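Programmed Cell Death Protein 5 Homolog (Leishmania major, PDB 6VMT) probably binds DNA and has a mainly helical fold with a long first helix predicted to take part in a coiled coil. Local coordinates at residues V44-E47 and G48-R51; P82-D85 and D86-R89; I70-A73 and V74-K78. All blocks are in the same frame, centred on the assembly; numbering follows the deposited sequence.

The three contacts lie at three helix ends. Contact 1 (44-51) opens helix 46-75, contact 3 (70-78) closes it, and contact 2 (82-89) opens helix 85-103, in the order 1, 3, 2 along the chain. Centres of contacts 1 and 2 lie about 7 Å apart, so the two helix starts adjoin; S45 N lies 3.0 Å from V83 O, and R51 forms a salt bridge with D85. Contact 3 sits about 17 Å from contact 1 and 14 Å from contact 2, centre to centre. Nevertheless V44 packs on I70 and V83 touches V74, so both helix starts have apolar contact with the end of helix 46-75.

Contact 1 (V44-E47 and G48-R51); sequences VSAE and GRER
R49 reaches back round the first turn of helix 46-75 to the carbonyl of V44, the residue at which the chain leaves helix 12-43. Its NH1 donates to V44 O at 2.7 Å, with an N-H...O angle of 144°. The oxygen is at the guanidinium edge, about 17° out of its plane, while A46 CA sits over one face. Bends at chi2 and chi3 fold the arginine back to this position, its CD passing 3.9 Å from V44 CB; on the same valine, CG1 packs 3.9 Å from G48 C. S45 occupies the N-cap: its OG, at chi1 68°, accepts a weak, long bond from G48 N at 3.5 Å and has a second weak partner in V83 O. The amide of R49 is shared between two weak bonds, to S45 O and to A46 O. Regular helical bonding then sets in, with E50 N bound to A46 O at 3.0 Å and R51 N to E47 O at 3.1 Å, the latter nearly straight. The guanidinium of R51 turns elsewhere, to D85. The chemistry implies a helix start whose cap is itself weak but is supplemented by a charged donor: the guanidinium of R49 satisfies a carbonyl lying before the first turn, and so ties the linker between two helices to the helix that follows.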
ATOM      1  N   VAL A  44      -1.174 -12.120   0.779  1.00 57.38           N
ATOM      2  CA  VAL A  44      -0.996 -12.150   2.258  1.00 58.99           C
ATOM      3  C   VAL A  44      -2.174 -12.918   2.836  1.00 54.97           C
ATOM      4  O   VAL A  44      -3.253 -12.834   2.270  1.00 71.69           O
ATOM      5  CB  VAL A  44      -0.870 -10.727   2.832  1.00 52.29           C
ATOM      6  CG1 VAL A  44      -0.648 -10.711   4.325  1.00 50.13           C
ATOM      7  CG2 VAL A  44       0.265  -9.988   2.174  1.00 64.09           C
ATOM      8  N   SER A  45      -1.948 -13.661   3.906  1.00 61.27           N
ATOM      9  CA  SER A  45      -2.992 -14.461   4.593  1.00 63.76           C
ATOM     10  C   SER A  45      -3.878 -13.519   5.408  1.00 61.06           C
ATOM     11  O   SER A  45      -3.525 -12.338   5.564  1.00 72.79           O
ATOM     12  CB  SER A  45      -2.377 -15.504   5.461  1.00 63.63           C
ATOM     13  OG  SER A  45      -1.720 -14.871   6.538  1.00 64.38           O
ATOM     14  N   ALA A  46      -4.986 -14.036   5.916  1.00 61.99           N
ATOM     15  CA  ALA A  46      -6.081 -13.242   6.510  1.00 59.74           C
ATOM     16  C   ALA A  46      -5.614 -12.695   7.853  1.00 67.41           C
ATOM     17  O   ALA A  46      -5.772 -11.492   8.090  1.00 73.81           O
ATOM     18  CB  ALA A  46      -7.294 -14.111   6.638  1.00 61.32           C
ATOM     19  N   GLU A  47      -5.037 -13.576   8.672  1.00 79.71           N
ATOM     20  CA  GLU A  47      -4.412 -13.256   9.978  1.00 77.23           C
ATOM     21  C   GLU A  47      -3.380 -12.149   9.766  1.00 72.65           C
ATOM     22  O   GLU A  47      -3.362 -11.186  10.567  1.00 78.88           O
ATOM     23  CB  GLU A  47      -3.734 -14.498  10.566  1.00 94.78           C
ATOM     24  CG  GLU A  47      -4.503 -15.174  11.698  1.00116.48           C
ATOM     25  CD  GLU A  47      -3.656 -15.621  12.892  1.00132.26           C
ATOM     26  OE1 GLU A  47      -2.451 -15.934  12.701  1.00130.45           O
ATOM     27  OE2 GLU A  47      -4.198 -15.643  14.026  1.00132.63           O
ATOM     28  N   GLY A  48      -2.533 -12.310   8.745  1.00 69.86           N
ATOM     29  CA  GLY A  48      -1.399 -11.412   8.463  1.00 63.67           C
ATOM     30  C   GLY A  48      -1.899 -10.089   7.938  1.00 63.09           C
ATOM     31  O   GLY A  48      -1.188  -9.088   8.059  1.00 72.27           O
ATOM     32  N   ARG A  49      -3.102 -10.093   7.376  1.00 69.50           N
ATOM     33  CA  ARG A  49      -3.735  -8.889   6.796  1.00 73.62           C
ATOM     34  C   ARG A  49      -4.394  -8.049   7.893  1.00 72.94           C
ATOM     35  O   ARG A  49      -4.281  -6.812   7.804  1.00 74.66           O
ATOM     36  CB  ARG A  49      -4.729  -9.294   5.710  1.00 74.04           C
ATOM     37  CG  ARG A  49      -4.333  -8.802   4.331  1.00 76.41           C
ATOM     38  CD  ARG A  49      -4.659  -9.789   3.240  1.00 87.12           C
ATOM     39  NE  ARG A  49      -6.068 -10.118   3.253  1.00 88.88           N
ATOM     40  CZ  ARG A  49      -6.568 -11.345   3.225  1.00 99.39           C
ATOM     41  NH1 ARG A  49      -5.774 -12.405   3.155  1.00 98.90           N
ATOM     42  NH2 ARG A  49      -7.881 -11.501   3.253  1.00100.17           N
ATOM     43  N   GLU A  50      -5.041  -8.679   8.873  1.00 72.51           N
ATOM     44  CA  GLU A  50      -5.554  -7.991  10.093  1.00 86.53           C
ATOM     45  C   GLU A  50      -4.388  -7.311  10.824  1.00 78.22           C
ATOM     46  O   GLU A  50      -4.442  -6.087  11.098  1.00 81.91           O
ATOM     47  CB  GLU A  50      -6.255  -8.986  11.016  1.00 90.60           C
ATOM     48  CG  GLU A  50      -7.467  -9.625  10.366  1.00111.48           C
ATOM     49  CD  GLU A  50      -8.264 -10.559  11.255  1.00124.65           C
ATOM     50  OE1 GLU A  50      -8.337 -10.294  12.475  1.00131.23           O
ATOM     51  OE2 GLU A  50      -8.807 -11.551  10.721  1.00129.45           O
ATOM     52  N   ARG A  51      -3.361  -8.092  11.118  1.00 68.10           N
ATOM     53  CA  ARG A  51      -2.157  -7.630  11.835  1.00 69.64           C
ATOM     54  C   ARG A  51      -1.666  -6.341  11.187  1.00 68.23           C
ATOM     55  O   ARG A  51      -1.322  -5.407  11.913  1.00 78.64           O
ATOM     56  CB  ARG A  51      -1.085  -8.720  11.804  1.00 75.22           C
ATOM     57  CG  ARG A  51       0.228  -8.294  12.438  1.00 84.18           C
ATOM     58  CD  ARG A  51       1.273  -9.387  12.423  1.00 85.17           C
ATOM     59  NE  ARG A  51       1.020 -10.402  13.433  1.00 93.68           N
ATOM     60  CZ  ARG A  51       1.290 -10.282  14.726  1.00 92.89           C
ATOM     61  NH1 ARG A  51       1.823  -9.172  15.206  1.00 93.64           N
ATOM     62  NH2 ARG A  51       1.016 -11.280  15.539  1.00 96.20           N
TER

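Contact 2 (P82-D85 and D86-R89); sequences PVSD and DTVR
S84 and T87 join their hydroxyls at the start of helix 85-103, T87 OG1 donating to S84 OG over 2.8 Å. The serine oxygen also accepts from T87 N at 3.2 Å, so a single residue grips it with two donors. What makes this possible is a pair of complementary torsions: S84 turns OG between its own N and carbonyl carbon (chi1 59°), facing the first turn, whereas T87 sets OG1 beside its backbone N (chi1 -52°). The same threonine rotamer directs CG2 toward V83, whose CG1 approaches T87 CB at 3.9 Å; the two side chains cross at about a right angle. V88 places CG2 4.3 Å from V83 CG1, so that the residue before the cap meets the fourth residue after it in a hydrophobic staple. D85 turns its carboxylate to R51 of helix 46-75. After the cap the backbone falls into helical bonding, V88 N meeting S84 O at 3.1 Å and R89 N meeting D85 O at 2.8 Å. A serine N-cap accepting from the amide three residues on, here reinforced by a threonine hydroxyl and flanked by a hydrophobic staple, is a classic way for an α-helix to begin.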
ATOM      1  N   PRO A  82       0.745 -17.646  -0.373  1.00 73.39           N
ATOM      2  CA  PRO A  82       0.350 -16.489   0.419  1.00 70.75           C
ATOM      3  C   PRO A  82       1.273 -16.383   1.636  1.00 66.01           C
ATOM      4  O   PRO A  82       1.697 -17.393   2.179  1.00 68.94           O
ATOM      5  CB  PRO A  82      -1.075 -16.838   0.821  1.00 75.86           C
ATOM      6  CG  PRO A  82      -0.969 -18.321   1.081  1.00 81.17           C
ATOM      7  CD  PRO A  82      -0.005 -18.842   0.028  1.00 79.42           C
ATOM      8  N   VAL A  83       1.569 -15.149   2.017  1.00 55.80           N
ATOM      9  CA  VAL A  83       2.597 -14.809   3.033  1.00 46.00           C
ATOM     10  C   VAL A  83       1.928 -14.932   4.402  1.00 51.85           C
ATOM     11  O   VAL A  83       0.864 -14.299   4.613  1.00 51.68           O
ATOM     12  CB  VAL A  83       3.136 -13.403   2.720  1.00 44.03           C
ATOM     13  CG1 VAL A  83       4.018 -12.824   3.789  1.00 43.75           C
ATOM     14  CG2 VAL A  83       3.856 -13.385   1.400  1.00 46.82           C
ATOM     15  N   SER A  84       2.523 -15.743   5.284  1.00 65.77           N
ATOM     16  CA  SER A  84       2.018 -16.129   6.632  1.00 60.25           C
ATOM     17  C   SER A  84       2.040 -14.930   7.581  1.00 60.62           C
ATOM     18  O   SER A  84       2.918 -14.094   7.395  1.00 69.84           O
ATOM     19  CB  SER A  84       2.884 -17.227   7.177  1.00 65.93           C
ATOM     20  OG  SER A  84       4.238 -16.794   7.261  1.00 63.52           O
ATOM     21  N   ASP A  85       1.168 -14.894   8.602  1.00 71.90           N
ATOM     22  CA  ASP A  85       1.212 -13.916   9.733  1.00 75.88           C
ATOM     23  C   ASP A  85       2.619 -13.885  10.343  1.00 77.00           C
ATOM     24  O   ASP A  85       3.118 -12.798  10.659  1.00 72.76           O
ATOM     25  CB  ASP A  85       0.193 -14.287  10.815  1.00 84.55           C
ATOM     26  CG  ASP A  85       0.232 -13.429  12.074  1.00 87.66           C
ATOM     27  OD1 ASP A  85       0.032 -12.214  11.948  1.00 94.48           O
ATOM     28  OD2 ASP A  85       0.445 -13.990  13.179  1.00 84.29           O
ATOM     29  N   ASP A  86       3.230 -15.059  10.482  1.00 83.90           N
ATOM     30  CA  ASP A  86       4.580 -15.261  11.066  1.00 83.80           C
ATOM     31  C   ASP A  86       5.597 -14.441  10.263  1.00 66.16           C
ATOM     32  O   ASP A  86       6.446 -13.808  10.868  1.00 78.43           O
ATOM     33  CB  ASP A  86       4.926 -16.755  11.123  1.00108.23           C
ATOM     34  CG  ASP A  86       3.771 -17.687  11.503  1.00135.41           C
ATOM     35  OD1 ASP A  86       2.690 -17.614  10.850  1.00128.21           O
ATOM     36  OD2 ASP A  86       3.958 -18.501  12.439  1.00151.85           O
ATOM     37  N   THR A  87       5.522 -14.451   8.936  1.00 70.37           N
ATOM     38  CA  THR A  87       6.436 -13.668   8.054  1.00 63.89           C
ATOM     39  C   THR A  87       6.090 -12.180   8.126  1.00 66.24           C
ATOM     40  O   THR A  87       7.023 -11.354   8.101  1.00 68.33           O
ATOM     41  CB  THR A  87       6.391 -14.129   6.594  1.00 65.24           C
ATOM     42  OG1 THR A  87       6.582 -15.541   6.479  1.00 63.05           O
ATOM     43  CG2 THR A  87       7.461 -13.458   5.771  1.00 62.26           C
ATOM     44  N   VAL A  88       4.804 -11.832   8.202  1.00 65.14           N
ATOM     45  CA  VAL A  88       4.378 -10.415   8.378  1.00 61.48           C
ATOM     46  C   VAL A  88       5.019  -9.880   9.663  1.00 64.42           C
ATOM     47  O   VAL A  88       5.779  -8.888   9.592  1.00 69.34           O
ATOM     48  CB  VAL A  88       2.846 -10.295   8.411  1.00 64.41           C
ATOM     49  CG1 VAL A  88       2.395  -8.918   8.864  1.00 63.89           C
ATOM     50  CG2 VAL A  88       2.237 -10.635   7.060  1.00 65.62           C
ATOM     51  N   ARG A  89       4.738 -10.537  10.788  1.00 60.94           N
ATOM     52  CA  ARG A  89       5.244 -10.155  12.138  1.00 64.85           C
ATOM     53  C   ARG A  89       6.756  -9.949  12.048  1.00 53.43           C
ATOM     54  O   ARG A  89       7.223  -8.890  12.436  1.00 63.61           O
ATOM     55  CB  ARG A  89       4.795 -11.212  13.149  1.00 77.75           C
ATOM     56  CG  ARG A  89       5.851 -11.631  14.153  1.00 88.57           C
ATOM     57  CD  ARG A  89       5.288 -12.335  15.377  1.00 92.83           C
ATOM     58  NE  ARG A  89       6.281 -12.267  16.448  1.00116.48           N
ATOM     59  CZ  ARG A  89       6.668 -11.155  17.105  1.00118.58           C
ATOM     60  NH1 ARG A  89       6.148  -9.967  16.841  1.00115.39           N
ATOM     61  NH2 ARG A  89       7.591 -11.239  18.046  1.00120.77           N
TER

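Contact 3 (I70-A73 and V74-K78); sequences IIQA and VQRGK
This is a local helix-termination contact, a Schellman motif at the C-terminal end of helix 46-75, from which the chain leaves toward helix 85-103. A73 O receives K78 N at 2.8 Å, and inside that ring G77 N bonds to V74 O at 2.7 Å. G77 makes the reversal with a positive phi of 73°, a backbone region that favours glycine. Ahead of it lies the last regular turn, where V74 N bonds nearly straight to I70 O, at 174°, and Q75 N bonds to I71 O, whereas R76 N has two weak acceptors in Q72 O and A73 O, a sign of the helix loosening. Two of the pairs four residues apart lie side by side. I70 and V74 meet CG2 to CG2 at 3.9 Å, on the side that also meets V44, F43 and P81. I71 and Q75 run the same way, with NE2 of the glutamine 3.6 Å from I71 CG2, and both touch M39 of helix 12-43. The third pair, Q72 with R76, crosses obliquely: Q72 is bent at chi2, its CB lies over one face of the guanidinium, and its amide plane stands 82° from that group. Q72 OE1 lies 3.1 Å from R76 NH1 and accepts a bond from a water at 2.6 Å, whose oxygen in turn takes a weak bond from K78 NZ at 3.4 Å.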
ATOM      1  N   ILE A  70       6.166  -6.589   0.302  1.00 48.31           N
ATOM      2  CA  ILE A  70       5.495  -7.882  -0.023  1.00 48.45           C
ATOM      3  C   ILE A  70       5.078  -7.836  -1.485  1.00 49.12           C
ATOM      4  O   ILE A  70       5.317  -8.782  -2.195  1.00 60.88           O
ATOM      5  CB  ILE A  70       4.280  -8.107   0.871  1.00 49.64           C
ATOM      6  CG1 ILE A  70       4.687  -8.451   2.298  1.00 51.81           C
ATOM      7  CG2 ILE A  70       3.374  -9.153   0.259  1.00 52.52           C
ATOM      8  CD1 ILE A  70       3.576  -8.328   3.283  1.00 51.26           C
ATOM      9  N   ILE A  71       4.493  -6.735  -1.920  1.00 49.86           N
ATOM     10  CA  ILE A  71       3.989  -6.628  -3.305  1.00 48.10           C
ATOM     11  C   ILE A  71       5.164  -6.700  -4.269  1.00 46.80           C
ATOM     12  O   ILE A  71       5.113  -7.544  -5.167  1.00 54.76           O
ATOM     13  CB  ILE A  71       3.213  -5.332  -3.471  1.00 51.73           C
ATOM     14  CG1 ILE A  71       1.946  -5.378  -2.634  1.00 55.97           C
ATOM     15  CG2 ILE A  71       2.934  -5.083  -4.937  1.00 61.21           C
ATOM     16  CD1 ILE A  71       1.172  -4.103  -2.688  1.00 58.46           C
ATOM     17  N   GLN A  72       6.162  -5.828  -4.143  1.00 46.47           N
ATOM     18  CA  GLN A  72       7.305  -5.847  -5.100  1.00 51.91           C
ATOM     19  C   GLN A  72       7.895  -7.257  -5.086  1.00 50.40           C
ATOM     20  O   GLN A  72       8.197  -7.760  -6.155  1.00 72.07           O
ATOM     21  CB  GLN A  72       8.336  -4.729  -4.854  1.00 57.83           C
ATOM     22  CG  GLN A  72       9.223  -4.894  -3.624  1.00 76.41           C
ATOM     23  CD  GLN A  72      10.486  -5.723  -3.779  1.00 79.98           C
ATOM     24  OE1 GLN A  72      11.106  -5.784  -4.838  1.00 86.76           O
ATOM     25  NE2 GLN A  72      10.907  -6.360  -2.694  1.00 73.51           N
ATOM     26  N   ALA A  73       7.961  -7.908  -3.922  1.00 50.66           N
ATOM     27  CA  ALA A  73       8.660  -9.192  -3.700  1.00 44.38           C
ATOM     28  C   ALA A  73       7.920 -10.354  -4.354  1.00 47.73           C
ATOM     29  O   ALA A  73       8.557 -11.175  -5.002  1.00 52.81           O
ATOM     30  CB  ALA A  73       8.746  -9.418  -2.229  1.00 52.20           C
ATOM     31  N   VAL A  74       6.631 -10.487  -4.073  1.00 46.67           N
ATOM     32  CA  VAL A  74       5.757 -11.532  -4.668  1.00 47.22           C
ATOM     33  C   VAL A  74       5.686 -11.296  -6.197  1.00 54.44           C
ATOM     34  O   VAL A  74       6.029 -12.204  -7.004  1.00 49.27           O
ATOM     35  CB  VAL A  74       4.385 -11.495  -3.982  1.00 46.95           C
ATOM     36  CG1 VAL A  74       3.445 -12.529  -4.545  1.00 53.19           C
ATOM     37  CG2 VAL A  74       4.497 -11.698  -2.485  1.00 49.49           C
ATOM     38  N   GLN A  75       5.348 -10.086  -6.632  1.00 54.16           N
ATOM     39  CA  GLN A  75       5.267  -9.786  -8.083  1.00 52.48           C
ATOM     40  C   GLN A  75       6.511 -10.253  -8.846  1.00 57.24           C
ATOM     41  O   GLN A  75       6.334 -10.603 -10.024  1.00 63.27           O
ATOM     42  CB  GLN A  75       5.059  -8.301  -8.276  1.00 49.58           C
ATOM     43  CG  GLN A  75       3.597  -7.936  -8.192  1.00 51.42           C
ATOM     44  CD  GLN A  75       3.472  -6.459  -8.401  1.00 52.57           C
ATOM     45  OE1 GLN A  75       4.492  -5.786  -8.530  1.00 49.47           O
ATOM     46  NE2 GLN A  75       2.236  -5.965  -8.359  1.00 52.83           N
ATOM     47  N   ARG A  76       7.691 -10.300  -8.204  1.00 65.14           N
ATOM     48  CA  ARG A  76       8.995 -10.680  -8.830  1.00 66.07           C
ATOM     49  C   ARG A  76       9.372 -12.134  -8.503  1.00 61.84           C
ATOM     50  O   ARG A  76      10.457 -12.559  -8.940  1.00 70.10           O
ATOM     51  CB  ARG A  76      10.114  -9.728  -8.375  1.00 77.29           C
ATOM     52  CG  ARG A  76       9.984  -8.309  -8.919  1.00 91.68           C
ATOM     53  CD  ARG A  76      10.848  -7.216  -8.296  1.00 96.40           C
ATOM     54  NE  ARG A  76      10.427  -5.911  -8.817  1.00116.76           N
ATOM     55  CZ  ARG A  76      10.918  -4.717  -8.460  1.00135.11           C
ATOM     56  NH1 ARG A  76      11.883  -4.616  -7.557  1.00134.45           N
ATOM     57  NH2 ARG A  76      10.432  -3.619  -9.014  1.00133.26           N
ATOM     58  N   GLY A  77       8.540 -12.879  -7.769  1.00 53.66           N
ATOM     59  CA  GLY A  77       8.819 -14.286  -7.400  1.00 55.10           C
ATOM     60  C   GLY A  77       9.898 -14.437  -6.327  1.00 59.34           C
ATOM     61  O   GLY A  77      10.401 -15.554  -6.152  1.00 66.07           O
ATOM     62  N   LYS A  78      10.214 -13.381  -5.574  1.00 63.55           N
ATOM     63  CA  LYS A  78      11.246 -13.406  -4.500  1.00 64.38           C
ATOM     64  C   LYS A  78      10.653 -13.893  -3.169  1.00 58.73           C
ATOM     65  O   LYS A  78      11.447 -14.231  -2.279  1.00 69.57           O
ATOM     66  CB  LYS A  78      11.927 -12.035  -4.408  1.00 66.87           C
ATOM     67  CG  LYS A  78      12.767 -11.690  -5.636  1.00 80.98           C
ATOM     68  CD  LYS A  78      14.056 -10.950  -5.361  1.00 96.89           C
ATOM     69  CE  LYS A  78      14.792 -10.569  -6.628  1.00110.52           C
ATOM     70  NZ  LYS A  78      15.610  -9.344  -6.442  1.00113.26           N
TER
HETATM   71  O   HOH W   1      12.768  -7.668  -5.536  1.00 68.22           O